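Local coordinates for RPA0582 (PDB 3HHL), which is of unknown function but belongs to the DUF1330 family and adopts an alpha-beta-barrel fold, probably as a dimer, at residues T3-P8 with D123-R128; E11-F16 with A99-M104; P24-N29 with I92-S97. All blocks are in the same frame, centred on the assembly; numbering follows the deposited sequence.

Contact 1 (T3-P8 with D123-R128); sequences TGHIDP and DSRLIR
His5 and Asp123 make the first link between the N-terminal arm and the beginning of strand 121-128, the outermost strand within the chain: the backbone N of His5 donates to OD1 of Asp123 over 2.9 Å, with an N-H...O angle of 164°. The carboxylate oxygen is approached on its anti side, somewhat out of the carboxylate plane. One residue on, OG of Ser124 donates to the carbonyl O of His5 at 2.7 Å, tilted from the carbonyl plane. The amide and the carbonyl of one arm residue are therefore each held by a side chain of the strand. A chi1 of -170° sets CG of Asp123 trans to its own amide nitrogen and extends the carboxylate across to the arm, where OD1 also lies 3.2 Å from CA of Gly4. The His5 ring runs alongside the Asp123 side chain, the two planes 33° apart, with OD1 at the ring edge.

The second shell fixes the carboxylate. NH1 of Arg125 forms a salt bridge to OD1 of Asp123 at 2.9 Å, entering from the face of the carboxylate opposite to the one used by the His5 amide, and it also donates to the carbonyl O of Ser124 at 2.8 Å. Both acceptors lie in the guanidinium plane, and a bend in the arginine chain folds the group back over its own strand.

Farther out, Arg117 donates to OG of Ser124, while NE of Arg125 is paired with an acidic side chain of the neighbouring subunit. One aspartate oxygen thus collects an arm amide and a guanidinium, whose positive charge probably stabilises the carboxylate as an anion. The chemistry implies a polar anchorage of the arm, coupled through Arg125 to the dimer interface.

Contact 2 (E11-F16 with A99-M104); sequences EVFAQF and AAFVEM
Phe16 and Phe101 meet where two helices of the alpha/beta-barrel subunit, 10-18 and 98-106, pack through long side chains over the same side of the antiparallel sheet. The local axes come no closer than 12.0 Å and their directions differ by 141°, so the helices are roughly antiparallel and the space between them is bridged by aromatic rings instead of close backbone.

The aromatic contacts come first. CE2 and CZ of Phe16 both reach CD2 of Phe101, the CE2 to CD2 distance being 3.6 Å. The ring centroids are 5.1 Å apart and the planes make 55°, an oblique pair that is neither an offset stack nor a T-shaped one. In each residue a trans first torsion (chi1 -179° in Phe16) carries the ring out across the gap. Phe13, one helical turn earlier, joins more loosely at the ring edges, its CE1 being 4.2 Å from CE2 of Phe101.

Aliphatic packing completes the interface. The CG2 branch of Val102 is the one that touches Phe13, and it also lies near the plane of the Phe16 ring, at its edge. No hydrogen bond crosses between the segments, which fits an apolar contact made by four hydrocarbon side chains.

The neighbours place the Phe16-Phe101 pair against the sheet: Ile25 and Met27 of strand 25-33 touch both rings, and Tyr95 meets Phe101 edge-to-face. Replacing Phe101 by alanine is likely to leave Phe16 without its aromatic partner, take away the edge contact of Phe13 and open a gap between the helices next to Ile25 and Met27. Apolar side chains of the neighbouring subunit pack on Phe13 and Phe16. Farther from the sheet than the Phe16-Phe101 pair, CZ of Phe13 rests 3.9 Å from CG2 of Val102.

Contact 3 (P24-N29 with I92-S97); sequences PIHMLN and IAEYPS
Two neighbouring antiparallel strands at the centre of the four-stranded sheet, 25-33 and 89-95, pair here, with Ile25 opposite Tyr95 and Met27 opposite Ala93 as hydrogen-bonded pairs. The local axes are 4.5 Å apart at 157°. Reciprocal bonds between N and O join both pairs; the shortest, from N of Met27 to O of Ala93, measures 2.7 Å. His26 with Glu94 and Leu28 with Ile92 are the non-hydrogen-bonded pairs.

On the face of His26 and Glu94, NE2 of the imidazole donates to OE1 of the carboxylate at 2.7 Å, with an N-H...O angle of 155°. OE1 lies close to the ring plane, whereas the donor stands above the carboxylate plane. Glu94 attains this position through a chi1 of 166°, which places CG across CB from its own amide N, and an extended chain, which lays its CB and CG beside CD2 of the ring. Ile92 brings CG2 to 3.8 Å from CG of His26, and its CG1 meets CD1 of Leu28.

The opposite face belongs to Ile25, Met27, Ala93 and Tyr95. CG of Met27 lies 3.8 Å from CE1 of Tyr95, the side chains crossing at about a right angle, and CG1 of Ile25 packs on CB of Tyr95 under helices 10-18 and 98-106.

ND1 of His26 is hydrogen-bonded to an aromatic residue of the neighbouring subunit. With both ring nitrogens engaged, the imidazole is probably fixed in rotation, and the Glu94 carboxylate would tend to polarise it, linking strand pairing to the dimer interface.

Contact 1 closes the longest loop of the chain, and contacts 2 and 3 lie successively within it: 3-8, 11-16 and 24-29 come in order, followed in reverse by 92-97, 99-104 and 123-128. The centres of contacts 1 and 2 and of contacts 1 and 3 are about 15 Å apart, those of 2 and 3 about 12 Å. Contacts 1 and 3 share the sheet, in which strand 25-33 lies between 89-95 and 121-128. Contact 2 covers one side of contact 3, joining helices that directly precede strand 25-33 and follow strand 89-95. The N-terminal arm is thereby tied to strand 121-128 of the sheet, which continues along that strand into the neighbouring subunit.

Contact 1 (T3-P8 with D123-R128)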
loop_
_atom_site.group_PDB
_atom_site.type_symbol
_atom_site.label_atom_id
_atom_site.label_comp_id
_atom_site.label_asym_id
_atom_site.label_seq_id
_atom_site.Cartn_x
_atom_site.Cartn_y
_atom_site.Cartn_z
ATOM N N THR C 3 -14.463 -13.314 2.601
ATOM C CA THR C 3 -15.395 -12.173 2.309
ATOM C C THR C 3 -14.555 -10.881 2.321
ATOM O O THR C 3 -14.321 -10.246 3.364
ATOM C CB THR C 3 -16.585 -12.014 3.317
ATOM O OG1 THR C 3 -17.219 -13.275 3.537
ATOM C CG2 THR C 3 -17.632 -11.008 2.790
ATOM N N GLY C 4 -14.057 -10.532 1.152
ATOM C CA GLY C 4 -13.244 -9.370 1.036
ATOM C C GLY C 4 -14.035 -8.199 0.540
ATOM O O GLY C 4 -15.219 -8.279 0.260
ATOM N N HIS C 5 -13.327 -7.102 0.417
ATOM C CA HIS C 5 -13.877 -5.898 -0.087
ATOM C C HIS C 5 -13.540 -5.852 -1.537
ATOM O O HIS C 5 -12.388 -5.872 -1.911
ATOM C CB HIS C 5 -13.252 -4.733 0.665
ATOM C CG HIS C 5 -13.529 -4.758 2.134
ATOM N ND1 HIS C 5 -12.795 -5.529 3.010
ATOM C CD2 HIS C 5 -14.464 -4.114 2.879
ATOM C CE1 HIS C 5 -13.262 -5.356 4.236
ATOM N NE2 HIS C 5 -14.279 -4.509 4.183
ATOM N N ILE C 6 -14.566 -5.777 -2.350
ATOM C CA ILE C 6 -14.423 -5.794 -3.795
ATOM C C ILE C 6 -14.816 -4.448 -4.393
ATOM O O ILE C 6 -14.152 -3.937 -5.268
ATOM C CB ILE C 6 -15.311 -6.887 -4.362
ATOM C CG1 ILE C 6 -14.828 -8.247 -3.845
ATOM C CG2 ILE C 6 -15.404 -6.808 -5.898
ATOM C CD1 ILE C 6 -15.933 -9.375 -3.954
ATOM N N ASP C 7 -15.913 -3.883 -3.926
ATOM C CA ASP C 7 -16.435 -2.646 -4.490
ATOM C C ASP C 7 -16.574 -1.574 -3.435
ATOM O O ASP C 7 -16.639 -1.852 -2.260
ATOM C CB ASP C 7 -17.817 -2.884 -5.118
ATOM C CG ASP C 7 -17.761 -3.705 -6.422
ATOM O OD1 ASP C 7 -16.966 -3.405 -7.372
ATOM O OD2 ASP C 7 -18.570 -4.648 -6.474
ATOM N N PRO C 8 -16.592 -0.317 -3.863
ATOM C CA PRO C 8 -16.850 0.781 -2.939
ATOM C C PRO C 8 -18.326 0.839 -2.619
ATOM O O PRO C 8 -19.112 0.433 -3.445
ATOM C CB PRO C 8 -16.444 1.996 -3.738
ATOM C CG PRO C 8 -16.678 1.578 -5.133
ATOM C CD PRO C 8 -16.263 0.165 -5.205
ATOM N N ASP C 123 -10.398 -10.024 -2.558
ATOM C CA ASP C 123 -10.299 -8.963 -1.538
ATOM C C ASP C 123 -9.355 -7.935 -2.096
ATOM O O ASP C 123 -8.486 -8.276 -2.880
ATOM C CB ASP C 123 -9.699 -9.544 -0.269
ATOM C CG ASP C 123 -9.764 -8.612 0.949
ATOM O OD1 ASP C 123 -10.567 -7.637 1.020
ATOM O OD2 ASP C 123 -8.980 -8.922 1.890
ATOM N N SER C 124 -9.538 -6.680 -1.716
ATOM C CA SER C 124 -8.701 -5.589 -2.233
ATOM C C SER C 124 -8.759 -4.385 -1.347
ATOM O O SER C 124 -9.647 -4.267 -0.525
ATOM C CB SER C 124 -9.166 -5.138 -3.612
ATOM O OG SER C 124 -10.528 -4.727 -3.564
ATOM N N ARG C 125 -7.805 -3.492 -1.550
ATOM C CA ARG C 125 -7.863 -2.142 -1.019
ATOM C C ARG C 125 -7.641 -1.176 -2.143
ATOM O O ARG C 125 -6.896 -1.471 -3.071
ATOM C CB ARG C 125 -6.774 -1.936 0.000
ATOM C CG ARG C 125 -6.832 -2.887 1.144
ATOM C CD ARG C 125 -8.076 -2.637 1.958
ATOM N NE ARG C 125 -8.103 -3.521 3.102
ATOM C CZ ARG C 125 -8.626 -4.744 3.104
ATOM N NH1 ARG C 125 -9.201 -5.270 2.014
ATOM N NH2 ARG C 125 -8.592 -5.451 4.227
ATOM N N LEU C 126 -8.330 -0.039 -2.081
ATOM C CA LEU C 126 -8.090 1.059 -3.002
ATOM C C LEU C 126 -8.037 2.267 -2.109
ATOM O O LEU C 126 -9.047 2.685 -1.583
ATOM C CB LEU C 126 -9.218 1.159 -4.036
ATOM C CG LEU C 126 -9.130 2.203 -5.161
ATOM C CD1 LEU C 126 -7.875 2.007 -5.937
ATOM C CD2 LEU C 126 -10.351 2.117 -6.070
ATOM N N ILE C 127 -6.832 2.784 -1.917
ATOM C CA ILE C 127 -6.568 3.871 -1.002
ATOM C C ILE C 127 -6.275 5.116 -1.792
ATOM O O ILE C 127 -5.413 5.101 -2.686
ATOM C CB ILE C 127 -5.353 3.552 -0.166
ATOM C CG1 ILE C 127 -5.579 2.210 0.578
ATOM C CG2 ILE C 127 -5.061 4.698 0.785
ATOM C CD1 ILE C 127 -4.317 1.623 1.259
ATOM N N ARG C 128 -6.987 6.195 -1.474
ATOM C CA ARG C 128 -6.819 7.414 -2.224
ATOM C C ARG C 128 -5.828 8.267 -1.500
ATOM O O ARG C 128 -6.029 8.514 -0.322
ATOM C CB ARG C 128 -8.113 8.165 -2.351
ATOM C CG ARG C 128 -7.919 9.545 -2.981
ATOM C CD ARG C 128 -9.185 10.399 -2.792
ATOM N NE ARG C 128 -8.942 11.815 -2.934
ATOM C CZ ARG C 128 -9.891 12.722 -3.130
ATOM N NH1 ARG C 128 -11.160 12.363 -3.217
ATOM N NH2 ARG C 128 -9.561 14.008 -3.253
#

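Contact 2 (E11-F16 with A99-M104)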
loop_
_atom_site.group_PDB
_atom_site.type_symbol
_atom_site.label_atom_id
_atom_site.label_comp_id
_atom_site.label_asym_id
_atom_site.label_seq_id
_atom_site.Cartn_x
_atom_site.Cartn_y
_atom_site.Cartn_z
ATOM N N GLU C 11 -21.955 5.352 -0.027
ATOM C CA GLU C 11 -21.685 6.414 0.938
ATOM C C GLU C 11 -20.259 6.914 0.829
ATOM O O GLU C 11 -20.008 8.120 0.839
ATOM C CB GLU C 11 -21.873 5.920 2.361
ATOM C CG GLU C 11 -23.268 5.523 2.697
ATOM C CD GLU C 11 -23.495 5.432 4.211
ATOM O OE1 GLU C 11 -22.506 5.433 4.991
ATOM O OE2 GLU C 11 -24.671 5.354 4.629
ATOM N N VAL C 12 -19.328 5.978 0.748
ATOM C CA VAL C 12 -17.917 6.284 0.634
ATOM C C VAL C 12 -17.571 6.882 -0.726
ATOM O O VAL C 12 -16.741 7.796 -0.821
ATOM C CB VAL C 12 -17.092 5.030 0.948
ATOM C CG1 VAL C 12 -15.599 5.219 0.611
ATOM C CG2 VAL C 12 -17.306 4.648 2.430
ATOM N N PHE C 13 -18.199 6.409 -1.789
ATOM C CA PHE C 13 -17.974 7.063 -3.081
ATOM C C PHE C 13 -18.494 8.510 -3.080
ATOM O O PHE C 13 -17.942 9.383 -3.757
ATOM C CB PHE C 13 -18.578 6.272 -4.224
ATOM C CG PHE C 13 -18.062 6.683 -5.561
ATOM C CD1 PHE C 13 -16.847 6.276 -5.992
ATOM C CD2 PHE C 13 -18.797 7.500 -6.380
ATOM C CE1 PHE C 13 -16.346 6.667 -7.216
ATOM C CE2 PHE C 13 -18.294 7.880 -7.621
ATOM C CZ PHE C 13 -17.060 7.467 -8.014
ATOM N N ALA C 14 -19.534 8.770 -2.305
ATOM C CA ALA C 14 -20.040 10.134 -2.151
ATOM C C ALA C 14 -18.942 10.990 -1.490
ATOM O O ALA C 14 -18.660 12.113 -1.923
ATOM C CB ALA C 14 -21.363 10.160 -1.336
ATOM N N GLN C 15 -18.302 10.427 -0.473
ATOM C CA GLN C 15 -17.208 11.090 0.196
ATOM C C GLN C 15 -16.036 11.406 -0.738
ATOM O O GLN C 15 -15.414 12.447 -0.594
ATOM C CB GLN C 15 -16.713 10.248 1.363
ATOM C CG GLN C 15 -17.559 10.415 2.634
ATOM C CD GLN C 15 -17.185 9.421 3.724
ATOM O OE1 GLN C 15 -16.765 8.309 3.432
ATOM N NE2 GLN C 15 -17.335 9.820 4.973
ATOM N N PHE C 16 -15.740 10.487 -1.655
ATOM C CA PHE C 16 -14.703 10.647 -2.680
ATOM C C PHE C 16 -15.017 11.854 -3.552
ATOM O O PHE C 16 -14.192 12.720 -3.698
ATOM C CB PHE C 16 -14.643 9.357 -3.498
ATOM C CG PHE C 16 -13.619 9.348 -4.572
ATOM C CD1 PHE C 16 -12.342 8.937 -4.314
ATOM C CD2 PHE C 16 -13.960 9.677 -5.867
ATOM C CE1 PHE C 16 -11.382 8.932 -5.329
ATOM C CE2 PHE C 16 -13.027 9.679 -6.866
ATOM C CZ PHE C 16 -11.734 9.311 -6.604
ATOM N N ALA C 99 -12.478 14.334 -10.946
ATOM C CA ALA C 99 -13.461 14.293 -12.007
ATOM C C ALA C 99 -13.033 13.283 -13.077
ATOM O O ALA C 99 -13.891 12.613 -13.660
ATOM C CB ALA C 99 -13.708 15.704 -12.597
ATOM N N ALA C 100 -11.734 13.149 -13.325
ATOM C CA ALA C 100 -11.305 12.234 -14.374
ATOM C C ALA C 100 -11.686 10.828 -13.948
ATOM O O ALA C 100 -12.151 10.033 -14.757
ATOM C CB ALA C 100 -9.813 12.336 -14.635
ATOM N N PHE C 101 -11.495 10.542 -12.673
ATOM C CA PHE C 101 -11.741 9.233 -12.157
ATOM C C PHE C 101 -13.229 8.921 -12.147
ATOM O O PHE C 101 -13.615 7.789 -12.407
ATOM C CB PHE C 101 -11.195 9.125 -10.731
ATOM C CG PHE C 101 -11.298 7.751 -10.143
ATOM C CD1 PHE C 101 -10.270 6.847 -10.272
ATOM C CD2 PHE C 101 -12.435 7.352 -9.483
ATOM C CE1 PHE C 101 -10.382 5.557 -9.734
ATOM C CE2 PHE C 101 -12.541 6.075 -8.956
ATOM C CZ PHE C 101 -11.525 5.198 -9.075
ATOM N N VAL C 102 -14.059 9.905 -11.827
ATOM C CA VAL C 102 -15.504 9.696 -11.847
ATOM C C VAL C 102 -15.980 9.436 -13.296
ATOM O O VAL C 102 -16.812 8.537 -13.567
ATOM C CB VAL C 102 -16.243 10.872 -11.171
ATOM C CG1 VAL C 102 -17.730 10.833 -11.434
ATOM C CG2 VAL C 102 -15.968 10.869 -9.696
ATOM N N GLU C 103 -15.408 10.163 -14.240
ATOM C CA GLU C 103 -15.831 10.018 -15.607
ATOM C C GLU C 103 -15.530 8.595 -16.078
ATOM O O GLU C 103 -16.328 7.986 -16.784
ATOM C CB GLU C 103 -15.173 11.078 -16.503
ATOM C CG GLU C 103 -15.779 12.469 -16.359
ATOM C CD GLU C 103 -17.269 12.489 -16.610
ATOM O OE1 GLU C 103 -17.722 11.773 -17.536
ATOM O OE2 GLU C 103 -17.980 13.230 -15.895
HETATM N N MSE C 104 -14.385 8.067 -15.669
HETATM C CA MSE C 104 -14.006 6.704 -16.026
HETATM C C MSE C 104 -14.999 5.699 -15.454
HETATM O O MSE C 104 -15.422 4.736 -16.110
HETATM C CB MSE C 104 -12.615 6.371 -15.479
HETATM C CG MSE C 104 -12.273 4.876 -15.486
HETATM SE SE MSE C 104 -10.442 4.484 -14.998
HETATM C CE MSE C 104 -10.734 4.450 -13.067
#

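Contact 3 (P24-N29 with I92-S97)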
loop_
_atom_site.group_PDB
_atom_site.type_symbol
_atom_site.label_atom_id
_atom_site.label_comp_id
_atom_site.label_asym_id
_atom_site.label_seq_id
_atom_site.Cartn_x
_atom_site.Cartn_y
_atom_site.Cartn_z
ATOM N N PRO C 24 -3.646 16.104 -8.700
ATOM C CA PRO C 24 -3.652 14.690 -8.957
ATOM C C PRO C 24 -4.056 13.920 -7.727
ATOM O O PRO C 24 -3.876 14.397 -6.607
ATOM C CB PRO C 24 -2.184 14.383 -9.254
ATOM C CG PRO C 24 -1.615 15.625 -9.669
ATOM C CD PRO C 24 -2.319 16.699 -8.956
ATOM N N ILE C 25 -4.617 12.751 -7.974
ATOM C CA ILE C 25 -4.942 11.790 -6.975
ATOM C C ILE C 25 -4.157 10.565 -7.351
ATOM O O ILE C 25 -4.019 10.263 -8.526
ATOM C CB ILE C 25 -6.450 11.442 -6.906
ATOM C CG1 ILE C 25 -7.012 10.993 -8.254
ATOM C CG2 ILE C 25 -7.224 12.644 -6.461
ATOM C CD1 ILE C 25 -8.448 10.456 -8.191
ATOM N N HIS C 26 -3.592 9.909 -6.352
ATOM C CA HIS C 26 -2.901 8.648 -6.518
ATOM C C HIS C 26 -3.702 7.572 -5.862
ATOM O O HIS C 26 -4.068 7.675 -4.701
ATOM C CB HIS C 26 -1.519 8.699 -5.873
ATOM C CG HIS C 26 -0.478 9.293 -6.759
ATOM N ND1 HIS C 26 0.854 9.340 -6.411
ATOM C CD2 HIS C 26 -0.588 9.923 -7.958
ATOM C CE1 HIS C 26 1.517 9.967 -7.365
ATOM N NE2 HIS C 26 0.671 10.327 -8.320
HETATM N N MSE C 27 -3.963 6.529 -6.611
HETATM C CA MSE C 27 -4.813 5.463 -6.173
HETATM C C MSE C 27 -3.944 4.203 -5.981
HETATM O O MSE C 27 -3.530 3.541 -6.945
HETATM C CB MSE C 27 -5.884 5.230 -7.208
HETATM C CG MSE C 27 -6.733 6.436 -7.525
HETATM SE SE MSE C 27 -7.712 7.111 -6.031
HETATM C CE MSE C 27 -8.999 5.707 -5.823
ATOM N N LEU C 28 -3.669 3.892 -4.714
ATOM C CA LEU C 28 -2.908 2.698 -4.350
ATOM C C LEU C 28 -3.837 1.515 -4.329
ATOM O O LEU C 28 -4.792 1.497 -3.552
ATOM C CB LEU C 28 -2.247 2.869 -2.998
ATOM C CG LEU C 28 -1.524 1.666 -2.403
ATOM C CD1 LEU C 28 -0.472 1.070 -3.354
ATOM C CD2 LEU C 28 -0.886 2.057 -1.052
ATOM N N ASN C 29 -3.556 0.539 -5.181
ATOM C CA ASN C 29 -4.392 -0.657 -5.328
ATOM C C ASN C 29 -3.657 -1.873 -4.725
ATOM O O ASN C 29 -2.536 -2.206 -5.165
ATOM C CB ASN C 29 -4.634 -0.944 -6.824
ATOM C CG ASN C 29 -5.686 -0.049 -7.459
ATOM O OD1 ASN C 29 -6.809 -0.488 -7.652
ATOM N ND2 ASN C 29 -5.317 1.187 -7.834
ATOM N N ILE C 92 0.111 1.836 -8.148
ATOM C CA ILE C 92 -0.443 3.163 -7.959
ATOM C C ILE C 92 -0.807 3.719 -9.305
ATOM O O ILE C 92 0.040 3.754 -10.208
ATOM C CB ILE C 92 0.551 4.121 -7.251
ATOM C CG1 ILE C 92 0.872 3.601 -5.816
ATOM C CG2 ILE C 92 -0.008 5.530 -7.249
ATOM C CD1 ILE C 92 2.111 4.328 -5.157
ATOM N N ALA C 93 -2.063 4.151 -9.438
ATOM C CA ALA C 93 -2.591 4.766 -10.670
ATOM C C ALA C 93 -2.710 6.222 -10.310
ATOM O O ALA C 93 -3.237 6.549 -9.254
ATOM C CB ALA C 93 -3.979 4.160 -11.053
ATOM N N GLU C 94 -2.235 7.108 -11.167
ATOM C CA GLU C 94 -2.478 8.555 -11.009
ATOM C C GLU C 94 -3.606 8.993 -11.932
ATOM O O GLU C 94 -3.670 8.558 -13.066
ATOM C CB GLU C 94 -1.210 9.316 -11.379
ATOM C CG GLU C 94 -1.391 10.793 -11.596
ATOM C CD GLU C 94 -0.079 11.578 -11.576
ATOM O OE1 GLU C 94 0.883 11.101 -10.901
ATOM O OE2 GLU C 94 -0.020 12.675 -12.218
ATOM N N TYR C 95 -4.479 9.882 -11.462
ATOM C CA TYR C 95 -5.456 10.542 -12.332
ATOM C C TYR C 95 -5.292 12.018 -12.109
ATOM O O TYR C 95 -4.873 12.415 -11.064
ATOM C CB TYR C 95 -6.871 10.071 -12.020
ATOM C CG TYR C 95 -7.030 8.569 -12.181
ATOM C CD1 TYR C 95 -6.577 7.703 -11.195
ATOM C CD2 TYR C 95 -7.632 8.016 -13.309
ATOM C CE1 TYR C 95 -6.717 6.339 -11.303
ATOM C CE2 TYR C 95 -7.777 6.637 -13.435
ATOM C CZ TYR C 95 -7.302 5.807 -12.416
ATOM O OH TYR C 95 -7.379 4.428 -12.500
ATOM N N PRO C 96 -5.602 12.842 -13.110
ATOM C CA PRO C 96 -5.232 14.236 -12.952
ATOM C C PRO C 96 -6.212 14.986 -12.072
ATOM O O PRO C 96 -5.946 16.124 -11.636
ATOM C CB PRO C 96 -5.239 14.749 -14.394
ATOM C CG PRO C 96 -6.089 13.814 -15.131
ATOM C CD PRO C 96 -5.994 12.525 -14.497
ATOM N N SER C 97 -7.343 14.354 -11.805
ATOM C CA SER C 97 -8.374 15.002 -11.025
ATOM C C SER C 97 -9.321 13.924 -10.543
ATOM O O SER C 97 -9.314 12.809 -11.065
ATOM C CB SER C 97 -9.178 15.982 -11.891
ATOM O OG SER C 97 -9.961 15.261 -12.861
#